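PDB 4FF5: glycosyl hydrolase 25 from Streptococcus pneumoniae, which probably hydrolyses glycosidic bonds of cell-wall peptidoglycan, as family 25 muramidases do, and is a virulence factor participating in host-cell invasion. Local coordinates for residues A[94-97]-A[101-104]; A[106-111]-A[144-149]; A[138-143]-A[177-182]; A[201-206]-A[259-264]. All coordinates share one frame; numbering follows the deposited sequence.

Contact 1: A[94-97]-A[101-104]. With EDO (1,2-ethanediol), chain C.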
loop_
_atom_site.group_PDB
_atom_site.type_symbol
_atom_site.label_atom_id
_atom_site.label_comp_id
_atom_site.label_asym_id
_atom_site.label_seq_id
_atom_site.Cartn_x
_atom_site.Cartn_y
_atom_site.Cartn_z
ATOM N N ALA A 94 -13.167 7.925 7.821
ATOM C CA ALA A 94 -12.298 7.060 7.014
ATOM C C ALA A 94 -12.286 5.601 7.440
ATOM O O ALA A 94 -11.939 4.743 6.643
ATOM C CB ALA A 94 -10.875 7.613 6.957
ATOM N N SER A 95 -12.668 5.302 8.680
ATOM C CA SER A 95 -12.771 3.903 9.080
ATOM C C SER A 95 -13.779 3.655 10.218
ATOM O O SER A 95 -14.089 4.562 10.989
ATOM C CB SER A 95 -11.399 3.325 9.439
ATOM O OG SER A 95 -10.927 3.859 10.656
ATOM N N PHE A 96 -14.258 2.417 10.312
ATOM C CA PHE A 96 -15.029 1.991 11.462
ATOM C C PHE A 96 -14.105 1.731 12.638
ATOM O O PHE A 96 -12.888 1.609 12.471
ATOM C CB PHE A 96 -15.861 0.740 11.136
ATOM C CG PHE A 96 -16.909 0.974 10.062
ATOM C CD1 PHE A 96 -16.620 0.734 8.719
ATOM C CD2 PHE A 96 -18.186 1.413 10.406
ATOM C CE1 PHE A 96 -17.583 0.933 7.725
ATOM C CE2 PHE A 96 -19.150 1.619 9.425
ATOM C CZ PHE A 96 -18.846 1.396 8.074
ATOM N N ILE A 97 -14.695 1.600 13.824
ATOM C CA ILE A 97 -13.947 1.374 15.066
ATOM C C ILE A 97 -13.153 0.074 15.057
ATOM O O ILE A 97 -12.121 -0.023 15.722
ATOM C CB ILE A 97 -14.896 1.442 16.305
ATOM C CG1 ILE A 97 -14.107 1.481 17.622
ATOM C CG2 ILE A 97 -15.885 0.289 16.290
ATOM C CD1 ILE A 97 -14.818 2.245 18.719
ATOM N N ASP A 101 -11.635 0.010 6.811
ATOM C CA ASP A 101 -11.666 1.254 6.055
ATOM C C ASP A 101 -13.060 1.474 5.423
ATOM O O ASP A 101 -13.684 0.531 4.910
ATOM C CB ASP A 101 -10.559 1.232 4.988
ATOM C CG ASP A 101 -10.438 2.550 4.234
ATOM O OD1 ASP A 101 -11.269 2.781 3.342
ATOM O OD2 ASP A 101 -9.495 3.339 4.515
ATOM N N LYS A 102 -13.537 2.709 5.464
ATOM C CA LYS A 102 -14.898 3.029 4.967
ATOM C C LYS A 102 -15.042 3.156 3.439
ATOM O O LYS A 102 -16.165 3.211 2.934
ATOM C CB LYS A 102 -15.465 4.262 5.687
ATOM C CG LYS A 102 -15.888 3.964 7.119
ATOM C CD LYS A 102 -16.454 5.198 7.803
ATOM C CE LYS A 102 -17.001 4.834 9.168
ATOM N NZ LYS A 102 -17.422 6.072 9.868
ATOM N N ALA A 103 -13.928 3.188 2.699
ATOM C CA ALA A 103 -13.987 3.374 1.248
ATOM C C ALA A 103 -13.421 2.223 0.408
ATOM O O ALA A 103 -13.590 2.232 -0.808
ATOM C CB ALA A 103 -13.315 4.690 0.841
ATOM N N TYR A 104 -12.771 1.234 1.037
ATOM C CA TYR A 104 -11.957 0.277 0.266
ATOM C C TYR A 104 -12.717 -0.478 -0.842
ATOM O O TYR A 104 -12.176 -0.680 -1.926
ATOM C CB TYR A 104 -11.185 -0.696 1.185
ATOM C CG TYR A 104 -12.018 -1.851 1.695
ATOM C CD1 TYR A 104 -11.961 -3.100 1.083
ATOM C CD2 TYR A 104 -12.876 -1.687 2.781
ATOM C CE1 TYR A 104 -12.730 -4.172 1.548
ATOM C CE2 TYR A 104 -13.648 -2.740 3.246
ATOM C CZ TYR A 104 -13.580 -3.971 2.636
ATOM O OH TYR A 104 -14.364 -4.999 3.125
HETATM C C1 EDO C . -18.660 5.497 13.819
HETATM O O1 EDO C . -17.914 4.874 12.757
HETATM C C2 EDO C . -18.959 6.943 13.471
HETATM O O2 EDO C . -18.920 7.183 12.049
#
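The loop leading from strand 77-84 into helix 104-112 doubles back on itself, and a single beta bridge joins Ser95 to Asp101 just ahead of the helix. Its cross-link is the bond from Lys102 N to Ala94 O, 2.8 Å long and almost straight at 176°, although the donor sits well above the carbonyl plane. Asp101 then shapes the entry to the helix: with CG trans to the backbone N (chi1 -175°), its OD1 accepts from Ala103 N at 2.8 Å, a capping bond reaching the anti side of the carboxylate. The other oxygen, OD2, forms a salt bridge with Arg81. On the solvent side, the extended Lys102 chain runs at about a right angle to the Phe96 side chain. Lys102 CE lies over the ring centre, 3.8 Å from the Phe96 centroid, in a CH-pi contact, while Lys102 CG rests 3.5 Å from Phe96 CE1. Lys102 NZ, 5.0 Å from that centroid, adds a cation-pi interaction, and also donates to Asn92 O and, at 3.2 Å, to O1 of an ethanediol probably left from crystallisation. Asp101 bonds through its backbone to Val82 of strand 77-84, and Tyr104, the first helical residue, packs on Val80 and Val82.

Contact 2: A[106-111]-A[144-149]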
loop_
_atom_site.group_PDB
_atom_site.type_symbol
_atom_site.label_atom_id
_atom_site.label_comp_id
_atom_site.label_asym_id
_atom_site.label_seq_id
_atom_site.Cartn_x
_atom_site.Cartn_y
_atom_site.Cartn_z
ATOM N N SER A 106 -15.226 0.516 -2.677
ATOM C CA SER A 106 -15.318 1.472 -3.780
ATOM C C SER A 106 -14.020 1.678 -4.548
ATOM O O SER A 106 -13.990 1.609 -5.791
ATOM C CB SER A 106 -15.813 2.809 -3.268
ATOM O OG SER A 106 -17.194 2.733 -2.954
ATOM N N HIS A 107 -12.936 1.958 -3.827
ATOM C CA HIS A 107 -11.661 2.179 -4.488
ATOM C C HIS A 107 -11.227 0.954 -5.254
ATOM O O HIS A 107 -10.790 1.074 -6.397
ATOM C CB HIS A 107 -10.573 2.574 -3.495
ATOM C CG HIS A 107 -10.753 3.942 -2.885
ATOM N ND1 HIS A 107 -11.337 4.978 -3.546
ATOM C CD2 HIS A 107 -10.373 4.432 -1.634
ATOM C CE1 HIS A 107 -11.329 6.066 -2.747
ATOM N NE2 HIS A 107 -10.737 5.725 -1.577
ATOM N N ILE A 108 -11.345 -0.229 -4.650
ATOM C CA ILE A 108 -10.902 -1.448 -5.316
ATOM C C ILE A 108 -11.765 -1.764 -6.541
ATOM O O ILE A 108 -11.237 -1.935 -7.638
ATOM C CB ILE A 108 -10.856 -2.665 -4.370
ATOM C CG1 ILE A 108 -9.814 -2.437 -3.262
ATOM C CG2 ILE A 108 -10.510 -3.928 -5.139
ATOM C CD1 ILE A 108 -9.845 -3.463 -2.135
ATOM N N THR A 109 -13.073 -1.857 -6.345
ATOM C CA THR A 109 -13.970 -2.209 -7.471
ATOM C C THR A 109 -13.933 -1.203 -8.620
ATOM O O THR A 109 -13.906 -1.614 -9.792
ATOM C CB THR A 109 -15.434 -2.422 -7.035
ATOM O OG1 THR A 109 -15.927 -1.225 -6.449
ATOM C CG2 THR A 109 -15.525 -3.508 -6.024
ATOM N N GLU A 110 -13.954 0.094 -8.309
ATOM C CA GLU A 110 -13.970 1.107 -9.369
ATOM C C GLU A 110 -12.687 1.109 -10.218
ATOM O O GLU A 110 -12.703 1.372 -11.427
ATOM C CB GLU A 110 -14.272 2.501 -8.815
ATOM C CG GLU A 110 -15.664 2.648 -8.181
ATOM C CD GLU A 110 -16.804 2.922 -9.159
ATOM O OE1 GLU A 110 -16.683 2.704 -10.379
ATOM O OE2 GLU A 110 -17.860 3.374 -8.679
ATOM N N LEU A 111 -11.569 0.790 -9.583
ATOM C CA LEU A 111 -10.305 0.770 -10.276
ATOM C C LEU A 111 -10.126 -0.531 -11.035
ATOM O O LEU A 111 -9.637 -0.537 -12.182
ATOM C CB LEU A 111 -9.171 0.986 -9.250
ATOM C CG LEU A 111 -8.426 2.325 -9.097
ATOM C CD1 LEU A 111 -8.992 3.567 -9.781
ATOM C CD2 LEU A 111 -8.050 2.607 -7.641
ATOM N N SER A 144 -9.108 -10.266 0.484
ATOM C CA SER A 144 -8.892 -11.442 -0.374
ATOM C C SER A 144 -9.965 -11.678 -1.458
ATOM O O SER A 144 -9.615 -12.122 -2.548
ATOM C CB SER A 144 -8.625 -12.716 0.448
ATOM O OG SER A 144 -9.767 -13.117 1.211
ATOM N N PRO A 145 -11.258 -11.348 -1.177
ATOM C CA PRO A 145 -12.295 -11.504 -2.200
ATOM C C PRO A 145 -11.996 -10.734 -3.480
ATOM O O PRO A 145 -12.522 -11.082 -4.535
ATOM C CB PRO A 145 -13.549 -10.933 -1.523
ATOM C CG PRO A 145 -13.309 -11.145 -0.066
ATOM C CD PRO A 145 -11.839 -10.903 0.108
ATOM N N TYR A 146 -11.159 -9.701 -3.385
ATOM C CA TYR A 146 -10.848 -8.843 -4.536
ATOM C C TYR A 146 -9.595 -9.268 -5.307
ATOM O O TYR A 146 -9.240 -8.641 -6.295
ATOM C CB TYR A 146 -10.753 -7.373 -4.097
ATOM C CG TYR A 146 -12.041 -6.871 -3.511
ATOM C CD1 TYR A 146 -13.068 -6.421 -4.343
ATOM C CD2 TYR A 146 -12.263 -6.876 -2.127
ATOM C CE1 TYR A 146 -14.261 -5.975 -3.814
ATOM C CE2 TYR A 146 -13.467 -6.421 -1.594
ATOM C CZ TYR A 146 -14.458 -5.977 -2.452
ATOM O OH TYR A 146 -15.653 -5.522 -1.964
ATOM N N SER A 147 -8.952 -10.351 -4.863
ATOM C CA SER A 147 -7.731 -10.867 -5.505
ATOM C C SER A 147 -6.705 -9.755 -5.689
ATOM O O SER A 147 -6.250 -9.510 -6.820
ATOM C CB SER A 147 -8.045 -11.503 -6.869
ATOM O OG SER A 147 -8.890 -12.627 -6.707
ATOM N N PRO A 148 -6.335 -9.074 -4.581
ATOM C CA PRO A 148 -5.382 -7.972 -4.734
ATOM C C PRO A 148 -4.016 -8.470 -5.226
ATOM O O PRO A 148 -3.640 -9.625 -4.976
ATOM C CB PRO A 148 -5.297 -7.385 -3.327
ATOM C CG PRO A 148 -5.651 -8.510 -2.416
ATOM C CD PRO A 148 -6.665 -9.326 -3.162
ATOM N N SER A 149 -3.296 -7.607 -5.932
ATOM C CA SER A 149 -2.002 -7.974 -6.504
ATOM C C SER A 149 -0.890 -8.142 -5.458
ATOM O O SER A 149 0.142 -8.741 -5.750
ATOM C CB SER A 149 -1.580 -6.948 -7.551
ATOM O OG SER A 149 -1.162 -5.736 -6.922
#
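Tyr146 reaches from the 3-10 turn 144-146 to the flank of helix 104-112, where it meets Ile108 and Thr109, and its contacts can be read outward along the side chain. Tyr146 CB comes first, 3.6 Å from Ile108 CG2. That same methyl also reaches the near part of the ring, lying 3.7 Å from both Tyr146 CG and Tyr146 CD1. On the other side of the ring, Tyr146 CD2 has a looser neighbour, Ile108 CD1, at 4.2 Å. Further out, Tyr146 CE1 meets Thr109 CG2 at 3.5 Å. Neither CG2 methyl lies squarely over the ring; both approach it at a slant. The threonine can offer carbon here because its hydroxyl takes the place between backbone N and carbonyl carbon (chi1 60°), where OG1 bonds to Lys105 O one turn back. Tyr104 and Lys105 of the same helix also touch the aromatic side chain, while Ile108 continues inward onto Val80 and Val120 of the sheet. The turn itself is closed by the bond from Ser147 N to Ser144 O. A polar tie to the helix comes from Gln112 NE2, which bonds to Tyr146 O; the side chains of Ile108, Thr109 and Tyr146 meet through carbon, by dispersion and burial, depending on shape more than on direction.

Contact 3: A[138-143]-A[177-182]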
loop_
_atom_site.group_PDB
_atom_site.type_symbol
_atom_site.label_atom_id
_atom_site.label_comp_id
_atom_site.label_asym_id
_atom_site.label_seq_id
_atom_site.Cartn_x
_atom_site.Cartn_y
_atom_site.Cartn_z
ATOM N N VAL A 138 -8.672 -10.038 9.965
ATOM C CA VAL A 138 -9.672 -9.055 9.529
ATOM C C VAL A 138 -9.321 -8.460 8.157
ATOM O O VAL A 138 -10.207 -8.243 7.293
ATOM C CB VAL A 138 -9.826 -7.926 10.588
ATOM C CG1 VAL A 138 -10.717 -6.790 10.085
ATOM C CG2 VAL A 138 -10.372 -8.485 11.899
ATOM N N PHE A 139 -8.027 -8.199 7.974
ATOM C CA PHE A 139 -7.463 -7.561 6.769
ATOM C C PHE A 139 -7.533 -8.542 5.622
ATOM O O PHE A 139 -8.050 -8.223 4.564
ATOM C CB PHE A 139 -6.016 -7.178 7.078
ATOM C CG PHE A 139 -5.195 -6.715 5.900
ATOM C CD1 PHE A 139 -5.693 -5.788 4.966
ATOM C CD2 PHE A 139 -3.854 -7.111 5.798
ATOM C CE1 PHE A 139 -4.894 -5.337 3.911
ATOM C CE2 PHE A 139 -3.056 -6.644 4.753
ATOM C CZ PHE A 139 -3.571 -5.748 3.818
ATOM N N TYR A 140 -7.031 -9.759 5.848
ATOM C CA TYR A 140 -7.079 -10.777 4.815
ATOM C C TYR A 140 -8.509 -11.091 4.362
ATOM O O TYR A 140 -8.764 -11.182 3.166
ATOM C CB TYR A 140 -6.358 -12.048 5.240
ATOM C CG TYR A 140 -6.187 -13.026 4.111
ATOM C CD1 TYR A 140 -7.089 -14.084 3.938
ATOM C CD2 TYR A 140 -5.161 -12.868 3.183
ATOM C CE1 TYR A 140 -6.947 -14.978 2.891
ATOM C CE2 TYR A 140 -5.013 -13.754 2.129
ATOM C CZ TYR A 140 -5.902 -14.806 1.997
ATOM O OH TYR A 140 -5.753 -15.676 0.962
ATOM N N ASN A 141 -9.418 -11.274 5.314
ATOM C CA ASN A 141 -10.796 -11.649 4.984
ATOM C C ASN A 141 -11.542 -10.553 4.255
ATOM O O ASN A 141 -12.397 -10.838 3.421
ATOM C CB ASN A 141 -11.559 -12.119 6.224
ATOM C CG ASN A 141 -11.001 -13.414 6.796
ATOM O OD1 ASN A 141 -10.250 -14.134 6.125
ATOM N ND2 ASN A 141 -11.345 -13.710 8.054
ATOM N N ALA A 142 -11.193 -9.298 4.525
ATOM C CA ALA A 142 -11.844 -8.199 3.827
ATOM C C ALA A 142 -11.294 -7.988 2.402
ATOM O O ALA A 142 -12.026 -7.664 1.482
ATOM C CB ALA A 142 -11.757 -6.920 4.651
ATOM N N ALA A 143 -9.999 -8.225 2.219
ATOM C CA ALA A 143 -9.346 -7.886 0.975
ATOM C C ALA A 143 -9.293 -9.043 -0.018
ATOM O O ALA A 143 -9.364 -8.810 -1.222
ATOM C CB ALA A 143 -7.923 -7.393 1.252
ATOM N N LEU A 177 -2.788 -17.643 6.304
ATOM C CA LEU A 177 -4.149 -17.537 5.794
ATOM C C LEU A 177 -4.182 -17.671 4.278
ATOM O O LEU A 177 -5.246 -17.869 3.698
ATOM C CB LEU A 177 -4.818 -16.225 6.223
ATOM C CG LEU A 177 -5.123 -16.020 7.706
ATOM C CD1 LEU A 177 -5.427 -14.551 7.923
ATOM C CD2 LEU A 177 -6.259 -16.910 8.207
ATOM N N GLY A 178 -3.020 -17.539 3.643
ATOM C CA GLY A 178 -2.891 -17.756 2.199
ATOM C C GLY A 178 -2.275 -16.649 1.354
ATOM O O GLY A 178 -2.063 -16.836 0.151
ATOM N N ALA A 179 -2.024 -15.488 1.954
ATOM C CA ALA A 179 -1.333 -14.401 1.243
ATOM C C ALA A 179 0.061 -14.856 0.801
ATOM O O ALA A 179 0.798 -15.434 1.588
ATOM C CB ALA A 179 -1.222 -13.169 2.119
ATOM N N LYS A 180 0.411 -14.573 -0.455
ATOM C CA LYS A 180 1.711 -14.943 -1.011
ATOM C C LYS A 180 2.613 -13.723 -1.156
ATOM O O LYS A 180 3.799 -13.788 -0.859
ATOM C CB LYS A 180 1.540 -15.596 -2.392
ATOM C CG LYS A 180 0.574 -16.777 -2.432
ATOM C CD LYS A 180 1.074 -17.930 -1.590
ATOM C CE LYS A 180 0.054 -19.054 -1.583
ATOM N NZ LYS A 180 0.341 -19.889 -0.386
ATOM N N ASN A 181 2.043 -12.641 -1.678
ATOM C CA ASN A 181 2.763 -11.399 -1.905
ATOM C C ASN A 181 2.548 -10.569 -0.665
ATOM O O ASN A 181 1.453 -10.034 -0.454
ATOM C CB ASN A 181 2.237 -10.696 -3.161
ATOM C CG ASN A 181 2.393 -11.545 -4.413
ATOM O OD1 ASN A 181 3.207 -12.476 -4.456
ATOM N ND2 ASN A 181 1.622 -11.230 -5.436
ATOM N N ILE A 182 3.570 -10.532 0.198
ATOM C CA ILE A 182 3.477 -9.779 1.454
ATOM C C ILE A 182 4.678 -8.834 1.571
ATOM O O ILE A 182 5.820 -9.273 1.785
ATOM C CB ILE A 182 3.405 -10.671 2.708
ATOM C CG1 ILE A 182 2.334 -11.758 2.569
ATOM C CG2 ILE A 182 3.056 -9.834 3.931
ATOM C CD1 ILE A 182 2.281 -12.643 3.807
HETATM O O HOH W 1 -4.121 -14.784 -1.210
HETATM O O HOH W 2 -6.980 -17.910 1.128
#
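Tyr140 reaches from helix 129-143 to the end of the next helix, one face of its ring turned to Leu177. CG stands trans to the backbone N (chi1 -170°), which carries the ring outward from the helix and across the chain at 177-179. Leu177 CB stands over one face, 4.1 Å from the Tyr140 centroid and 20° off the ring normal, displaced toward the rim. The leucine side chain runs in the opposite sense to the tyrosine, and Leu177 CD1 ends 3.8 Å from Tyr140 CB, at the root of the side chain. Along another part of the ring, Tyr140 CE2 touches Ala179 CB at 3.8 Å. This is an alpha-beta loop of the family 25 barrel, where helix 163-177 gives way to strand 182-186, and the exit is a Schellman motif: Gly178 takes a positive phi of 126°, a conformation in which a CB would press on the carbonyl oxygen of Leu177. Two waters link the phenol to this helix end. One, lying in the ring plane 2.6 Å from Tyr140 OH, donates to Leu177 O at 3.1 Å; the other, 2.9 Å from Tyr140 OH, makes a weak bond to Gly178 O. Leu174 of helix 163-177 packs against Tyr140, and the ring of Tyr151 meets that of Tyr140 at a shallow inclination.

Contact 4: A[201-206]-A[259-264]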
loop_
_atom_site.group_PDB
_atom_site.type_symbol
_atom_site.label_atom_id
_atom_site.label_comp_id
_atom_site.label_asym_id
_atom_site.label_seq_id
_atom_site.Cartn_x
_atom_site.Cartn_y
_atom_site.Cartn_z
ATOM N N PHE A 201 9.840 -10.541 4.082
ATOM C CA PHE A 201 8.866 -9.939 3.183
ATOM C C PHE A 201 9.315 -10.124 1.747
ATOM O O PHE A 201 10.503 -10.337 1.486
ATOM C CB PHE A 201 8.655 -8.450 3.517
ATOM C CG PHE A 201 8.006 -8.240 4.844
ATOM C CD1 PHE A 201 8.765 -8.142 6.007
ATOM C CD2 PHE A 201 6.616 -8.169 4.941
ATOM C CE1 PHE A 201 8.153 -7.987 7.252
ATOM C CE2 PHE A 201 6.011 -8.006 6.178
ATOM C CZ PHE A 201 6.770 -7.926 7.337
ATOM N N THR A 202 8.366 -10.041 0.818
ATOM C CA THR A 202 8.656 -10.272 -0.609
ATOM C C THR A 202 8.958 -8.972 -1.362
ATOM O O THR A 202 9.459 -8.989 -2.502
ATOM C CB THR A 202 7.535 -11.084 -1.318
ATOM O OG1 THR A 202 6.282 -10.405 -1.193
ATOM C CG2 THR A 202 7.393 -12.483 -0.732
ATOM N N SER A 203 8.674 -7.844 -0.713
ATOM C CA SER A 203 9.014 -6.523 -1.247
ATOM C C SER A 203 9.086 -5.477 -0.129
ATOM O O SER A 203 8.532 -5.673 0.958
ATOM C CB SER A 203 7.979 -6.077 -2.284
ATOM O OG SER A 203 8.372 -4.862 -2.923
ATOM N N VAL A 204 9.757 -4.363 -0.418
ATOM C CA VAL A 204 9.887 -3.261 0.534
ATOM C C VAL A 204 9.460 -1.967 -0.141
ATOM O O VAL A 204 9.815 -1.693 -1.301
ATOM C CB VAL A 204 11.317 -3.155 1.128
ATOM C CG1 VAL A 204 11.386 -2.003 2.135
ATOM C CG2 VAL A 204 11.706 -4.474 1.813
ATOM N N TRP A 205 8.703 -1.165 0.601
ATOM C CA TRP A 205 8.168 0.079 0.097
ATOM C C TRP A 205 8.552 1.123 1.101
ATOM O O TRP A 205 8.346 0.921 2.309
ATOM C CB TRP A 205 6.664 -0.134 0.014
ATOM C CG TRP A 205 5.797 1.031 -0.318
ATOM C CD1 TRP A 205 6.143 2.253 -0.917
ATOM C CD2 TRP A 205 4.358 1.075 -0.129
ATOM N NE1 TRP A 205 5.014 3.034 -1.086
ATOM C CE2 TRP A 205 3.917 2.393 -0.594
ATOM C CE3 TRP A 205 3.423 0.199 0.426
ATOM C CZ2 TRP A 205 2.577 2.777 -0.559
ATOM C CZ3 TRP A 205 2.079 0.607 0.471
ATOM C CH2 TRP A 205 1.677 1.870 -0.001
ATOM N N ILE A 206 9.198 2.204 0.657
ATOM C CA ILE A 206 9.742 3.180 1.625
ATOM C C ILE A 206 9.316 4.615 1.322
ATOM O O ILE A 206 9.468 5.091 0.186
ATOM C CB ILE A 206 11.302 3.109 1.771
ATOM C CG1 ILE A 206 11.772 1.697 2.135
ATOM C CG2 ILE A 206 11.804 4.107 2.828
ATOM C CD1 ILE A 206 13.291 1.493 2.138
ATOM N N PHE A 259 7.335 -3.641 -11.691
ATOM C CA PHE A 259 5.909 -3.396 -11.793
ATOM C C PHE A 259 5.135 -4.718 -11.913
ATOM O O PHE A 259 4.105 -4.900 -11.267
ATOM C CB PHE A 259 5.576 -2.471 -12.980
ATOM C CG PHE A 259 4.139 -2.066 -13.013
ATOM C CD1 PHE A 259 3.710 -0.928 -12.340
ATOM C CD2 PHE A 259 3.202 -2.855 -13.660
ATOM C CE1 PHE A 259 2.365 -0.581 -12.329
ATOM C CE2 PHE A 259 1.865 -2.512 -13.670
ATOM C CZ PHE A 259 1.445 -1.375 -12.996
ATOM N N ARG A 260 5.612 -5.620 -12.775
ATOM C CA ARG A 260 5.002 -6.944 -12.917
ATOM C C ARG A 260 4.938 -7.643 -11.563
ATOM O O ARG A 260 3.892 -8.146 -11.164
ATOM C CB ARG A 260 5.775 -7.830 -13.911
ATOM C CG ARG A 260 5.193 -9.238 -14.000
ATOM C CD ARG A 260 6.101 -10.205 -14.757
ATOM N N LYS A 261 6.066 -7.667 -10.865
ATOM C CA LYS A 261 6.140 -8.253 -9.541
ATOM C C LYS A 261 5.041 -7.723 -8.600
ATOM O O LYS A 261 4.365 -8.492 -7.909
ATOM C CB LYS A 261 7.507 -7.956 -8.944
ATOM C CG LYS A 261 7.657 -8.479 -7.538
ATOM C CD LYS A 261 9.074 -8.300 -7.039
ATOM C CE LYS A 261 9.118 -8.389 -5.535
ATOM N NZ LYS A 261 10.484 -8.057 -5.023
ATOM N N LEU A 262 4.879 -6.405 -8.580
ATOM C CA LEU A 262 4.030 -5.752 -7.569
ATOM C C LEU A 262 2.564 -5.685 -7.953
ATOM O O LEU A 262 1.692 -5.632 -7.073
ATOM C CB LEU A 262 4.540 -4.340 -7.254
ATOM C CG LEU A 262 5.983 -4.249 -6.703
ATOM C CD1 LEU A 262 6.297 -2.833 -6.236
ATOM C CD2 LEU A 262 6.224 -5.221 -5.564
ATOM N N PHE A 263 2.302 -5.663 -9.256
ATOM C CA PHE A 263 0.949 -5.412 -9.744
ATOM C C PHE A 263 0.341 -6.464 -10.655
ATOM O O PHE A 263 -0.875 -6.526 -10.794
ATOM C CB PHE A 263 0.893 -4.039 -10.376
ATOM C CG PHE A 263 0.922 -2.951 -9.354
ATOM C CD1 PHE A 263 -0.214 -2.666 -8.594
ATOM C CD2 PHE A 263 2.093 -2.263 -9.092
ATOM C CE1 PHE A 263 -0.186 -1.686 -7.619
ATOM C CE2 PHE A 263 2.131 -1.283 -8.108
ATOM C CZ PHE A 263 0.986 -0.991 -7.374
ATOM N N LEU A 264 1.171 -7.292 -11.263
ATOM C CA LEU A 264 0.673 -8.198 -12.296
ATOM C C LEU A 264 0.867 -9.679 -11.958
ATOM O O LEU A 264 0.801 -10.534 -12.842
ATOM C CB LEU A 264 1.274 -7.817 -13.656
ATOM C CG LEU A 264 1.006 -6.417 -14.247
ATOM C CD1 LEU A 264 1.702 -6.245 -15.596
ATOM C CD2 LEU A 264 -0.472 -6.069 -14.365
#
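Lys261 supplies the polar link of this contact, donating from NZ to Thr202 O at 2.9 Å. The donor approaches nearly along the C=O axis, with an angle of 160° at the oxygen. Lys261 CG is trans to the backbone N (chi1 178°) and the rest of the chain is extended, so the full length of the side chain is spent in bridging from the helix to the start of the strand. Lys261 NZ has a second partner: Asp227 OD2 forms a salt bridge with it and also bonds with Ser203 OG. The carboxylate therefore draws together a charged group from one segment and a hydroxyl from the other, and it probably helps to hold the ammonium beside the carbonyl. Thr202 OG1, for its part, bonds with Tyr150 OH. Helix 255-263 is the last of the chain. In the (beta/alpha)5(beta)3 barrel described for family 25 it follows the antiparallel eighth strand, here 244-249, and it lies against the end at which strand 203-207 begins. The apolar part of the contact is small and lies beside the bond. Leu262 CD2 meets Ser203 CB at 3.8 Å and comes within 3.4 Å of Ser203 OG, while Lys261 CE lies 4.1 Å from Ser203 CB. Both CB and OG of the serine thus touch Leu262, although the oxygen is also bonded to Asp227. Inward, Leu262 packs on Trp152 and Ile228 from two strands of the barrel.

Contacts 1 to 3 follow one another and touch on one flank of the barrel. Tyr104 bridges them, its CE1 lying 3.9 Å from Tyr146 CE2 of contact 2 and 3.6 Å from Ala142 O of contact 3. Contacts 2 and 3 interlock along the chain and share a probable hydrogen bond, Ser149 O to Asn181 ND2 at 2.9 Å. Contact 4 is tied to both: Ser149 OG meets Leu262 O at 2.9 Å, and Ile182 O meets Thr202 N at 2.8 Å. Contact 1, about 24 Å from contact 4 between centres, lies in a beta-alpha loop, on the barrel end where family 25 enzymes carry their active site; the loops of contacts 2 and 3 and the start of strand 203-207 lie at the other end.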